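Protein mini spindles (Drosophila melanogaster, PDB 5VJC) probably promotes microtubule dynamics and mitotic spindle formation by binding tubulin through TOG domains, one of which is the array of HEAT repeats described here. Local coordinates at residues R158-V163 against L192-F197; K110-L115 against D150-G155; F197-Y202 against L231-Q236; K171-V176 against I206-A211. All coordinates share one frame; numbering follows the deposited sequence.

Contact 1 of 4, residues R158-V163 against L192-F197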
loop_
_atom_site.group_PDB
_atom_site.type_symbol
_atom_site.label_atom_id
_atom_site.label_comp_id
_atom_site.label_asym_id
_atom_site.label_seq_id
_atom_site.Cartn_x
_atom_site.Cartn_y
_atom_site.Cartn_z
ATOM N N ARG A 158 -0.379 -3.115 -8.859
ATOM C CA ARG A 158 -0.541 -2.075 -9.881
ATOM C C ARG A 158 -0.677 -0.685 -9.233
ATOM O O ARG A 158 -0.017 0.293 -9.639
ATOM C CB ARG A 158 -1.761 -2.395 -10.755
ATOM C CG ARG A 158 -2.129 -1.334 -11.773
ATOM C CD ARG A 158 -1.356 -1.436 -13.081
ATOM N NE ARG A 158 -1.944 -0.601 -14.133
ATOM C CZ ARG A 158 -1.630 0.680 -14.347
ATOM N NH1 ARG A 158 -0.721 1.291 -13.593
ATOM N NH2 ARG A 158 -2.222 1.357 -15.327
ATOM N N VAL A 159 -1.521 -0.611 -8.211
ATOM C CA VAL A 159 -1.691 0.621 -7.428
ATOM C C VAL A 159 -0.391 0.981 -6.720
ATOM O O VAL A 159 0.038 2.117 -6.761
ATOM C CB VAL A 159 -2.839 0.460 -6.383
ATOM C CG1 VAL A 159 -2.921 1.695 -5.424
ATOM C CG2 VAL A 159 -4.171 0.214 -7.087
ATOM N N LEU A 160 0.240 0.013 -6.060
ATOM C CA LEU A 160 1.475 0.317 -5.343
ATOM C C LEU A 160 2.529 0.908 -6.295
ATOM O O LEU A 160 3.278 1.843 -5.948
ATOM C CB LEU A 160 2.027 -0.931 -4.653
ATOM C CG LEU A 160 3.190 -0.683 -3.679
ATOM C CD1 LEU A 160 2.716 -0.043 -2.364
ATOM C CD2 LEU A 160 3.951 -1.960 -3.390
ATOM N N ARG A 161 2.543 0.418 -7.529
ATOM C CA ARG A 161 3.571 0.880 -8.460
ATOM C C ARG A 161 3.214 2.201 -9.118
ATOM O O ARG A 161 4.048 2.805 -9.790
ATOM C CB ARG A 161 3.846 -0.201 -9.492
ATOM C CG ARG A 161 4.596 -1.359 -8.838
ATOM C CD ARG A 161 4.792 -2.538 -9.778
ATOM N NE ARG A 161 5.353 -3.671 -9.053
ATOM C CZ ARG A 161 5.779 -4.792 -9.630
ATOM N NH1 ARG A 161 5.740 -4.916 -10.954
ATOM N NH2 ARG A 161 6.276 -5.772 -8.878
ATOM N N GLN A 162 1.992 2.667 -8.869
ATOM C CA GLN A 162 1.629 4.047 -9.137
ATOM C C GLN A 162 1.950 4.959 -7.951
ATOM O O GLN A 162 2.376 6.079 -8.145
ATOM C CB GLN A 162 0.145 4.161 -9.450
ATOM C CG GLN A 162 -0.274 3.488 -10.736
ATOM C CD GLN A 162 -1.757 3.565 -10.888
ATOM O OE1 GLN A 162 -2.508 3.046 -10.038
ATOM N NE2 GLN A 162 -2.209 4.269 -11.927
ATOM N N VAL A 163 1.707 4.476 -6.732
ATOM C CA VAL A 163 1.968 5.275 -5.539
ATOM C C VAL A 163 3.412 5.769 -5.495
ATOM O O VAL A 163 3.668 6.935 -5.154
ATOM C CB VAL A 163 1.658 4.483 -4.259
ATOM C CG1 VAL A 163 2.084 5.269 -3.028
ATOM C CG2 VAL A 163 0.153 4.169 -4.185
ATOM N N LEU A 192 8.642 -9.845 -0.261
ATOM C CA LEU A 192 10.005 -10.109 -0.747
ATOM C C LEU A 192 10.156 -9.895 -2.266
ATOM O O LEU A 192 11.093 -9.223 -2.700
ATOM C CB LEU A 192 10.438 -11.526 -0.375
ATOM C CG LEU A 192 10.813 -11.703 1.100
ATOM C CD1 LEU A 192 10.753 -13.196 1.519
ATOM C CD2 LEU A 192 12.181 -11.078 1.393
ATOM N N ASP A 193 9.233 -10.442 -3.061
ATOM C CA ASP A 193 9.208 -10.204 -4.511
ATOM C C ASP A 193 9.097 -8.699 -4.846
ATOM O O ASP A 193 9.698 -8.218 -5.809
ATOM C CB ASP A 193 8.039 -10.964 -5.178
ATOM C CG ASP A 193 8.249 -12.486 -5.209
ATOM O OD1 ASP A 193 9.359 -12.958 -4.891
ATOM O OD2 ASP A 193 7.290 -13.210 -5.555
ATOM N N GLU A 194 8.328 -7.955 -4.063
ATOM C CA GLU A 194 8.214 -6.523 -4.303
ATOM C C GLU A 194 9.531 -5.819 -3.985
ATOM O O GLU A 194 9.957 -4.921 -4.717
ATOM C CB GLU A 194 7.053 -5.929 -3.490
ATOM C CG GLU A 194 6.593 -4.559 -4.020
ATOM C CD GLU A 194 6.036 -4.622 -5.447
ATOM O OE1 GLU A 194 5.743 -5.733 -5.957
ATOM O OE2 GLU A 194 5.848 -3.552 -6.052
ATOM N N LEU A 195 10.199 -6.235 -2.911
ATOM C CA LEU A 195 11.500 -5.663 -2.599
ATOM C C LEU A 195 12.465 -5.875 -3.771
ATOM O O LEU A 195 13.226 -4.974 -4.130
ATOM C CB LEU A 195 12.070 -6.259 -1.308
ATOM C CG LEU A 195 11.282 -5.891 -0.029
ATOM C CD1 LEU A 195 11.636 -6.793 1.160
ATOM C CD2 LEU A 195 11.458 -4.396 0.343
ATOM N N THR A 196 12.401 -7.054 -4.376
ATOM C CA THR A 196 13.250 -7.380 -5.521
ATOM C C THR A 196 12.943 -6.432 -6.684
ATOM O O THR A 196 13.860 -5.899 -7.321
ATOM C CB THR A 196 13.056 -8.845 -5.972
ATOM O OG1 THR A 196 13.265 -9.726 -4.862
ATOM C CG2 THR A 196 14.024 -9.217 -7.120
ATOM N N PHE A 197 11.655 -6.213 -6.951
ATOM C CA PHE A 197 11.268 -5.288 -8.011
ATOM C C PHE A 197 11.806 -3.880 -7.729
ATOM O O PHE A 197 12.379 -3.224 -8.608
ATOM C CB PHE A 197 9.742 -5.256 -8.184
ATOM C CG PHE A 197 9.255 -4.085 -9.001
ATOM C CD1 PHE A 197 9.245 -4.146 -10.390
ATOM C CD2 PHE A 197 8.829 -2.921 -8.383
ATOM C CE1 PHE A 197 8.806 -3.060 -11.137
ATOM C CE2 PHE A 197 8.389 -1.837 -9.127
ATOM C CZ PHE A 197 8.372 -1.917 -10.505
#

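Contact 2 of 4, residues K110-L115 against D150-G155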
loop_
_atom_site.group_PDB
_atom_site.type_symbol
_atom_site.label_atom_id
_atom_site.label_comp_id
_atom_site.label_asym_id
_atom_site.label_seq_id
_atom_site.Cartn_x
_atom_site.Cartn_y
_atom_site.Cartn_z
ATOM N N LYS A 110 -12.815 -4.170 -7.452
ATOM C CA LYS A 110 -13.373 -2.938 -7.989
ATOM C C LYS A 110 -12.757 -1.691 -7.312
ATOM O O LYS A 110 -12.489 -0.710 -7.991
ATOM C CB LYS A 110 -14.896 -2.940 -7.845
ATOM C CG LYS A 110 -15.590 -4.080 -8.615
ATOM C CD LYS A 110 -15.220 -4.049 -10.104
ATOM C CE LYS A 110 -16.069 -3.035 -10.862
ATOM N NZ LYS A 110 -15.700 -3.008 -12.310
ATOM N N GLY A 111 -12.520 -1.734 -5.999
ATOM C CA GLY A 111 -11.833 -0.624 -5.323
ATOM C C GLY A 111 -10.417 -0.415 -5.865
ATOM O O GLY A 111 -9.969 0.715 -6.093
ATOM N N LEU A 112 -9.706 -1.514 -6.089
ATOM C CA LEU A 112 -8.363 -1.416 -6.669
ATOM C C LEU A 112 -8.396 -0.872 -8.098
ATOM O O LEU A 112 -7.574 -0.060 -8.437
ATOM C CB LEU A 112 -7.652 -2.774 -6.614
ATOM C CG LEU A 112 -7.237 -3.134 -5.182
ATOM C CD1 LEU A 112 -6.933 -4.635 -5.028
ATOM C CD2 LEU A 112 -6.053 -2.280 -4.738
ATOM N N GLU A 113 -9.343 -1.307 -8.928
ATOM C CA GLU A 113 -9.492 -0.727 -10.273
ATOM C C GLU A 113 -9.720 0.779 -10.234
ATOM O O GLU A 113 -9.151 1.514 -11.019
ATOM C CB GLU A 113 -10.678 -1.330 -11.026
ATOM C CG GLU A 113 -10.423 -2.559 -11.845
ATOM C CD GLU A 113 -11.694 -2.998 -12.573
ATOM O OE1 GLU A 113 -12.538 -2.119 -12.877
ATOM O OE2 GLU A 113 -11.850 -4.213 -12.826
ATOM N N TYR A 114 -10.624 1.214 -9.360
ATOM C CA TYR A 114 -10.871 2.646 -9.156
ATOM C C TYR A 114 -9.590 3.364 -8.787
ATOM O O TYR A 114 -9.240 4.390 -9.366
ATOM C CB TYR A 114 -11.928 2.856 -8.067
ATOM C CG TYR A 114 -12.106 4.316 -7.631
ATOM C CD1 TYR A 114 -12.434 5.308 -8.552
ATOM C CD2 TYR A 114 -11.957 4.687 -6.296
ATOM C CE1 TYR A 114 -12.606 6.631 -8.153
ATOM C CE2 TYR A 114 -12.135 6.012 -5.892
ATOM C CZ TYR A 114 -12.458 6.972 -6.819
ATOM O OH TYR A 114 -12.613 8.288 -6.405
ATOM N N LEU A 115 -8.873 2.805 -7.825
ATOM C CA LEU A 115 -7.618 3.399 -7.371
ATOM C C LEU A 115 -6.616 3.586 -8.499
ATOM O O LEU A 115 -5.875 4.575 -8.509
ATOM C CB LEU A 115 -6.995 2.539 -6.267
ATOM C CG LEU A 115 -7.619 2.803 -4.899
ATOM C CD1 LEU A 115 -7.292 1.656 -3.973
ATOM C CD2 LEU A 115 -7.090 4.137 -4.329
ATOM N N ASP A 150 -5.600 -13.983 -6.766
ATOM C CA ASP A 150 -4.745 -13.441 -7.811
ATOM C C ASP A 150 -5.113 -12.013 -8.252
ATOM O O ASP A 150 -4.241 -11.156 -8.391
ATOM C CB ASP A 150 -4.795 -14.371 -9.017
ATOM C CG ASP A 150 -3.814 -13.995 -10.073
ATOM O OD1 ASP A 150 -2.697 -14.545 -10.052
ATOM O OD2 ASP A 150 -4.159 -13.160 -10.930
ATOM N N ALA A 151 -6.396 -11.750 -8.479
ATOM C CA ALA A 151 -6.778 -10.438 -9.012
ATOM C C ALA A 151 -6.560 -9.328 -7.973
ATOM O O ALA A 151 -6.229 -8.196 -8.334
ATOM C CB ALA A 151 -8.212 -10.439 -9.477
ATOM N N VAL A 152 -6.732 -9.666 -6.698
ATOM C CA VAL A 152 -6.435 -8.720 -5.614
ATOM C C VAL A 152 -4.938 -8.408 -5.555
ATOM O O VAL A 152 -4.544 -7.236 -5.529
ATOM C CB VAL A 152 -6.896 -9.243 -4.249
ATOM C CG1 VAL A 152 -6.495 -8.272 -3.145
ATOM C CG2 VAL A 152 -8.413 -9.447 -4.239
ATOM N N ARG A 153 -4.101 -9.447 -5.551
ATOM C CA ARG A 153 -2.654 -9.250 -5.517
ATOM C C ARG A 153 -2.185 -8.419 -6.705
ATOM O O ARG A 153 -1.377 -7.485 -6.549
ATOM C CB ARG A 153 -1.919 -10.600 -5.494
ATOM C CG ARG A 153 -2.258 -11.489 -4.311
ATOM C CD ARG A 153 -1.206 -12.590 -4.136
ATOM N NE ARG A 153 -1.134 -13.432 -5.330
ATOM C CZ ARG A 153 -1.895 -14.502 -5.530
ATOM N NH1 ARG A 153 -2.772 -14.876 -4.610
ATOM N NH2 ARG A 153 -1.770 -15.213 -6.655
ATOM N N ASN A 154 -2.692 -8.729 -7.901
ATOM C CA ASN A 154 -2.304 -7.936 -9.072
ATOM C C ASN A 154 -2.739 -6.462 -8.968
ATOM O O ASN A 154 -2.038 -5.556 -9.430
ATOM C CB ASN A 154 -2.864 -8.553 -10.356
ATOM C CG ASN A 154 -2.026 -9.733 -10.836
ATOM O OD1 ASN A 154 -0.869 -9.884 -10.429
ATOM N ND2 ASN A 154 -2.601 -10.577 -11.694
ATOM N N GLY A 155 -3.904 -6.237 -8.375
ATOM C CA GLY A 155 -4.460 -4.894 -8.273
ATOM C C GLY A 155 -3.635 -4.080 -7.294
ATOM O O GLY A 155 -3.290 -2.935 -7.559
#

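Contact 3 of 4, residues F197-Y202 against L231-Q236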
loop_
_atom_site.group_PDB
_atom_site.type_symbol
_atom_site.label_atom_id
_atom_site.label_comp_id
_atom_site.label_asym_id
_atom_site.label_seq_id
_atom_site.Cartn_x
_atom_site.Cartn_y
_atom_site.Cartn_z
ATOM N N PHE A 197 11.655 -6.213 -6.951
ATOM C CA PHE A 197 11.268 -5.288 -8.011
ATOM C C PHE A 197 11.806 -3.880 -7.729
ATOM O O PHE A 197 12.379 -3.224 -8.608
ATOM C CB PHE A 197 9.742 -5.256 -8.184
ATOM C CG PHE A 197 9.255 -4.085 -9.001
ATOM C CD1 PHE A 197 9.245 -4.146 -10.390
ATOM C CD2 PHE A 197 8.829 -2.921 -8.383
ATOM C CE1 PHE A 197 8.806 -3.060 -11.137
ATOM C CE2 PHE A 197 8.389 -1.837 -9.127
ATOM C CZ PHE A 197 8.372 -1.917 -10.505
ATOM N N LEU A 198 11.642 -3.422 -6.497
ATOM C CA LEU A 198 12.077 -2.081 -6.125
ATOM C C LEU A 198 13.596 -1.912 -6.199
ATOM O O LEU A 198 14.099 -0.861 -6.617
ATOM C CB LEU A 198 11.594 -1.749 -4.707
ATOM C CG LEU A 198 10.091 -1.516 -4.597
ATOM C CD1 LEU A 198 9.715 -1.363 -3.125
ATOM C CD2 LEU A 198 9.686 -0.288 -5.424
ATOM N N ILE A 199 14.323 -2.936 -5.773
ATOM C CA ILE A 199 15.792 -2.887 -5.823
ATOM C C ILE A 199 16.297 -2.903 -7.280
ATOM O O ILE A 199 17.195 -2.160 -7.627
ATOM C CB ILE A 199 16.411 -4.057 -5.036
ATOM C CG1 ILE A 199 16.125 -3.878 -3.542
ATOM C CG2 ILE A 199 17.932 -4.124 -5.256
ATOM C CD1 ILE A 199 16.527 -5.067 -2.720
ATOM N N GLU A 200 15.703 -3.746 -8.122
ATOM C CA GLU A 200 16.011 -3.731 -9.554
ATOM C C GLU A 200 15.688 -2.378 -10.218
ATOM O O GLU A 200 16.374 -1.946 -11.155
ATOM C CB GLU A 200 15.250 -4.861 -10.262
ATOM C CG GLU A 200 15.900 -5.316 -11.554
ATOM C CD GLU A 200 15.018 -6.262 -12.361
ATOM O OE1 GLU A 200 13.795 -6.295 -12.117
ATOM O OE2 GLU A 200 15.550 -6.977 -13.241
ATOM N N SER A 201 14.660 -1.696 -9.711
ATOM C CA SER A 201 14.157 -0.469 -10.322
ATOM C C SER A 201 14.884 0.782 -9.861
ATOM O O SER A 201 15.127 1.700 -10.649
ATOM C CB SER A 201 12.661 -0.317 -10.034
ATOM O OG SER A 201 11.941 -1.389 -10.616
ATOM N N TYR A 202 15.234 0.822 -8.582
ATOM C CA TYR A 202 15.799 2.017 -7.992
ATOM C C TYR A 202 17.276 1.836 -7.666
ATOM O O TYR A 202 17.957 2.792 -7.324
ATOM C CB TYR A 202 15.012 2.401 -6.740
ATOM C CG TYR A 202 13.629 2.915 -7.076
ATOM C CD1 TYR A 202 13.435 4.241 -7.439
ATOM C CD2 TYR A 202 12.525 2.073 -7.060
ATOM C CE1 TYR A 202 12.170 4.721 -7.775
ATOM C CE2 TYR A 202 11.253 2.546 -7.384
ATOM C CZ TYR A 202 11.084 3.874 -7.730
ATOM O OH TYR A 202 9.837 4.355 -8.065
ATOM N N LEU A 231 15.865 -15.606 -1.442
ATOM C CA LEU A 231 17.037 -15.944 -2.249
ATOM C C LEU A 231 17.110 -15.097 -3.510
ATOM O O LEU A 231 18.148 -14.521 -3.809
ATOM C CB LEU A 231 17.025 -17.422 -2.626
ATOM C CG LEU A 231 17.319 -18.407 -1.492
ATOM C CD1 LEU A 231 17.073 -19.836 -1.950
ATOM C CD2 LEU A 231 18.747 -18.213 -0.996
ATOM N N ASN A 232 16.009 -15.045 -4.257
ATOM C CA ASN A 232 15.952 -14.222 -5.464
ATOM C C ASN A 232 16.263 -12.783 -5.159
ATOM O O ASN A 232 16.891 -12.087 -5.962
ATOM C CB ASN A 232 14.588 -14.325 -6.134
ATOM C CG ASN A 232 14.410 -15.627 -6.862
ATOM O OD1 ASN A 232 15.389 -16.258 -7.264
ATOM N ND2 ASN A 232 13.166 -16.044 -7.041
ATOM N N CYS A 233 15.861 -12.339 -3.974
ATOM C CA CYS A 233 16.061 -10.953 -3.617
ATOM C C CYS A 233 17.531 -10.675 -3.291
ATOM O O CYS A 233 18.075 -9.649 -3.700
ATOM C CB CYS A 233 15.162 -10.555 -2.444
ATOM S SG CYS A 233 15.191 -8.780 -2.166
ATOM N N ILE A 234 18.177 -11.588 -2.574
ATOM C CA ILE A 234 19.584 -11.402 -2.227
ATOM C C ILE A 234 20.451 -11.542 -3.480
ATOM O O ILE A 234 21.441 -10.829 -3.629
ATOM C CB ILE A 234 20.036 -12.395 -1.132
ATOM C CG1 ILE A 234 19.327 -12.064 0.177
ATOM C CG2 ILE A 234 21.545 -12.324 -0.904
ATOM C CD1 ILE A 234 19.554 -10.637 0.650
ATOM N N VAL A 235 20.050 -12.429 -4.387
ATOM C CA VAL A 235 20.734 -12.576 -5.668
ATOM C C VAL A 235 20.751 -11.247 -6.439
ATOM O O VAL A 235 21.783 -10.823 -6.961
ATOM C CB VAL A 235 20.072 -13.668 -6.543
ATOM C CG1 VAL A 235 20.478 -13.514 -8.002
ATOM C CG2 VAL A 235 20.429 -15.056 -6.028
ATOM N N GLN A 236 19.602 -10.584 -6.485
ATOM C CA GLN A 236 19.503 -9.298 -7.152
ATOM C C GLN A 236 20.401 -8.297 -6.457
ATOM O O GLN A 236 21.073 -7.475 -7.113
ATOM C CB GLN A 236 18.050 -8.820 -7.177
ATOM C CG GLN A 236 17.872 -7.416 -7.674
ATOM C CD GLN A 236 18.310 -7.246 -9.121
ATOM O OE1 GLN A 236 17.749 -7.858 -10.029
ATOM N NE2 GLN A 236 19.328 -6.423 -9.335
#

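Contact 4 of 4, residues K171-V176 against I206-A211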
loop_
_atom_site.group_PDB
_atom_site.type_symbol
_atom_site.label_atom_id
_atom_site.label_comp_id
_atom_site.label_asym_id
_atom_site.label_seq_id
_atom_site.Cartn_x
_atom_site.Cartn_y
_atom_site.Cartn_z
ATOM N N LYS A 171 10.139 5.686 1.258
ATOM C CA LYS A 171 9.100 5.412 2.255
ATOM C C LYS A 171 8.313 4.148 1.904
ATOM O O LYS A 171 8.023 3.340 2.775
ATOM C CB LYS A 171 8.160 6.601 2.400
ATOM C CG LYS A 171 8.846 7.837 2.958
ATOM C CD LYS A 171 7.858 8.945 3.244
ATOM C CE LYS A 171 8.519 10.068 4.050
ATOM N NZ LYS A 171 9.031 9.547 5.355
ATOM N N VAL A 172 7.997 3.961 0.625
ATOM C CA VAL A 172 7.305 2.747 0.189
ATOM C C VAL A 172 8.160 1.513 0.458
ATOM O O VAL A 172 7.653 0.486 0.950
ATOM C CB VAL A 172 6.929 2.817 -1.297
ATOM C CG1 VAL A 172 6.328 1.478 -1.768
ATOM C CG2 VAL A 172 5.932 3.963 -1.525
ATOM N N PHE A 173 9.455 1.615 0.153
ATOM C CA PHE A 173 10.384 0.532 0.442
ATOM C C PHE A 173 10.274 0.135 1.914
ATOM O O PHE A 173 10.173 -1.053 2.221
ATOM C CB PHE A 173 11.834 0.911 0.099
ATOM C CG PHE A 173 12.818 -0.227 0.284
ATOM C CD1 PHE A 173 13.073 -1.117 -0.750
ATOM C CD2 PHE A 173 13.477 -0.403 1.486
ATOM C CE1 PHE A 173 13.978 -2.155 -0.589
ATOM C CE2 PHE A 173 14.361 -1.454 1.659
ATOM C CZ PHE A 173 14.609 -2.325 0.631
ATOM N N GLY A 174 10.301 1.137 2.796
ATOM C CA GLY A 174 10.109 0.947 4.224
ATOM C C GLY A 174 8.816 0.220 4.584
ATOM O O GLY A 174 8.837 -0.705 5.388
ATOM N N TYR A 175 7.689 0.632 4.006
ATOM C CA TYR A 175 6.411 -0.059 4.272
ATOM C C TYR A 175 6.393 -1.509 3.784
ATOM O O TYR A 175 5.836 -2.393 4.439
ATOM C CB TYR A 175 5.257 0.703 3.634
ATOM C CG TYR A 175 4.918 1.985 4.366
ATOM C CD1 TYR A 175 4.581 1.964 5.718
ATOM C CD2 TYR A 175 4.918 3.202 3.713
ATOM C CE1 TYR A 175 4.264 3.139 6.407
ATOM C CE2 TYR A 175 4.599 4.379 4.385
ATOM C CZ TYR A 175 4.272 4.335 5.737
ATOM O OH TYR A 175 3.946 5.486 6.415
ATOM N N VAL A 176 7.006 -1.761 2.634
ATOM C CA VAL A 176 7.119 -3.124 2.147
ATOM C C VAL A 176 7.963 -3.972 3.082
ATOM O O VAL A 176 7.589 -5.125 3.374
ATOM C CB VAL A 176 7.725 -3.185 0.731
ATOM C CG1 VAL A 176 7.907 -4.671 0.317
ATOM C CG2 VAL A 176 6.794 -2.474 -0.234
ATOM N N ILE A 206 18.045 2.448 -2.610
ATOM C CA ILE A 206 16.763 2.254 -1.918
ATOM C C ILE A 206 16.882 1.212 -0.814
ATOM O O ILE A 206 15.966 1.027 0.004
ATOM C CB ILE A 206 15.663 1.828 -2.904
ATOM C CG1 ILE A 206 14.282 2.212 -2.368
ATOM C CG2 ILE A 206 15.756 0.331 -3.220
ATOM C CD1 ILE A 206 13.160 1.991 -3.373
ATOM N N CYS A 207 18.017 0.527 -0.783
ATOM C CA CYS A 207 18.140 -0.631 0.082
ATOM C C CYS A 207 19.369 -0.550 0.970
ATOM O O CYS A 207 20.453 -0.932 0.550
ATOM C CB CYS A 207 18.183 -1.899 -0.770
ATOM S SG CYS A 207 18.244 -3.426 0.159
ATOM N N PRO A 208 19.213 -0.047 2.206
ATOM C CA PRO A 208 20.399 0.016 3.070
ATOM C C PRO A 208 20.871 -1.370 3.533
ATOM O O PRO A 208 20.169 -2.374 3.356
ATOM C CB PRO A 208 19.926 0.874 4.251
ATOM C CG PRO A 208 18.451 0.755 4.247
ATOM C CD PRO A 208 18.046 0.611 2.814
ATOM N N GLN A 209 22.073 -1.414 4.100
ATOM C CA GLN A 209 22.700 -2.659 4.522
ATOM C C GLN A 209 21.831 -3.393 5.542
ATOM O O GLN A 209 21.771 -4.618 5.556
ATOM C CB GLN A 209 24.092 -2.385 5.108
ATOM C CG GLN A 209 24.775 -3.617 5.691
ATOM C CD GLN A 209 26.206 -3.353 6.147
ATOM O OE1 GLN A 209 26.896 -2.471 5.623
ATOM N NE2 GLN A 209 26.650 -4.108 7.153
ATOM N N SER A 210 21.139 -2.631 6.376
ATOM C CA SER A 210 20.269 -3.213 7.389
ATOM C C SER A 210 19.075 -3.941 6.780
ATOM O O SER A 210 18.625 -4.963 7.304
ATOM C CB SER A 210 19.785 -2.135 8.333
ATOM O OG SER A 210 19.027 -1.174 7.630
ATOM N N ALA A 211 18.560 -3.419 5.673
ATOM C CA ALA A 211 17.456 -4.084 4.994
ATOM C C ALA A 211 17.946 -5.387 4.379
ATOM O O ALA A 211 17.260 -6.404 4.436
ATOM C CB ALA A 211 16.842 -3.176 3.936
#

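Contact 1 of 4, residues R158-V163 against L192-F197
Arg161 reaches across from helix 150-166 to Glu194 and Phe197 of helix 185-202, a charged and aromatic link between neighbouring helices of the HEAT-repeat array of this TOG domain. The guanidinium grips the carboxylate side-on. NE donates to OE2 of Glu194 at 3.0 Å in a nearly straight bond (172°), entering on the syn lone pair, while NH2 of Arg161 reaches OE1 of Glu194, also at 3.0 Å but well out of the carboxylate plane. The same guanidinium lies flat on the Phe197 ring, the planes 3° apart and CZ of Arg161 3.5 Å from the ring centroid: a stacked cation-pi pair. Arginine suits the place because its edge can serve a carboxylate while its face serves a ring. An extended chain from CG to NE carries the group over, and its CD adds a CH-pi contact to the same ring face. The Glu194 chain is bent at chi2 (63°), which brings both carboxylate oxygens to face the guanidinium edge. Leu160, which also packs on Val138 and Leu141 of helix 131-142, slides past the buried glutamate and gives it an apolar flank, its CD2 lying 3.8 Å from CG of Glu194.

Contact 2 of 4, residues K110-L115 against D150-G155
Two helices of the HEAT-repeat array, 105-124 and 150-166, meet here through one leucine laid against the first turns of the second helix. Leu112 points toward residues 150-155 and does the touching for its segment. Both of its methyls, CD1 and CD2, lie 4.0 Å from the carbonyl carbon of Gly155, and CD1 alone also meets Val152, whose CG1 is 4.1 Å from it. With CG anti to the carbonyl carbon (chi1 -72°), the branch point of the leucine lies beside the turn that holds the glycine. Leucine suits the place because its forked end can spread two methyls over bare backbone. Glycine suits position 155 because the backbones come close, CA of Leu112 being 5.5 Å from CA of Gly155; a beta carbon there would point at the leucine and fall only about 3.0 Å from its CD1. Val152, a compact branched residue, closes the apolar patch with one methyl and also packs on Lys144 and Asp147 of the preceding loop. Further along helix 150-166, Val156 and Val159 receive the same leucine. Replacing Leu112 with an alanine would probably open a gap over Gly155 and deprive the CG1 methyl of Val152 of its apolar partner. The shortest approach between the segments is that of CD1 of Leu112 to the backbone oxygen of Val152, at 3.6 Å.

Contact 3 of 4, residues F197-Y202 against L231-Q236
Ile199 and Cys233 form the buried half of this contact between two nearly parallel helices of the HEAT-repeat array, whose short segments run at 15° with axes 9.8 Å apart. CD1 of Ile199 meets SG of Cys233 at 4.0 Å, an apolar touch for which a branched aliphatic chain and a small, weakly polar thiol are well suited. The other branch of the isoleucine, CG2, passes alongside the aliphatic part of Gln236, 4.1 Å from its CG.

Toward solvent the character changes. Gln236, bent at chi2 (63°), lays its amide against exposed Glu200, and the two side chains cross at about a right angle. Here OE1 of Gln236 approaches the methylene CG of Glu200 to 3.5 Å, and no hydrogen bond joins the segments. The long, flexible chains of glutamate and glutamine suit this outer side: the CG of Gln236 flanks Ile199, while Glu200 meets the glutamine's amide oxygen with its methylenes.

Beyond the pair, Ile199 also packs on Met204 and Cys207 in the loop that follows helix 185-202. Cys233 extends the interface to Leu195 and Thr196 of that same helix, and to Ile215 of helix 209-217, which lies against helix 224-241.

Contact 4 of 4, residues K171-V176 against I206-A211
Phe173 drives its ring from helix 169-178 into the turn ahead of helix 209-217, and each partner meets it from its own direction. Over one face sits the backbone oxygen of Ile206, 3.2 Å above the ring plane and close to the ring's centre. CB of Ala211 comes instead to the edge, in the plane, 3.8 Å from CE2 of Phe173. SG of Cys207 makes a sulfur-aromatic contact: it lies 5.0 Å from the Phe173 ring centroid on a line 64° off the normal, with CZ its nearest ring atom at 3.8 Å. The side chain of Ile206 runs obliquely against the phenylalanine, its CG1 3.7 Å from CB of Phe173 and its CG2 near CD1 and CE1. With CG opposite the backbone nitrogen (chi1 -176°), the aromatic group is held out toward this turn. In the HEAT-repeat array of the TOG domain, the contact joins helix 169-178 to the connection between helices 185-202 and 209-217, where Pro208 stands at the N-cap position. Phenylalanine suits the site because its flat ring offers a face to the peptide of Ile206 and a thin edge to the small Ala211. A serine in place of Phe173 would probably leave the side chain of Ile206, the methyl of Ala211 and the thiol of Cys207 without their aromatic partner and open a gap between helix and turn. Leu195 of helix 185-202 also packs on Phe173.

How the contacts relate
All four contacts lie within one TOG domain and follow its HEAT-repeat array along the chain. Contact 2 comes first and contact 1 next, their centres 13 Å apart, joined by helix 150-166. Contact 3 follows contact 1 at 11 Å, sharing helix 185-202 and the residue Phe197. Contact 4 interleaves with both in sequence and lies about 12 Å from each centre; it touches contact 1 where Leu160 meets Val172, and contact 3 where Leu198 meets Ile206. Contact 2 is separate from contacts 3 and 4, its centre 24 Å from each, with nearest atoms about 11 Å apart. Neighbour-to-neighbour packing thus continues from helix 105-124 to helix 224-241, consistent with a continuous helical scaffold for tubulin binding.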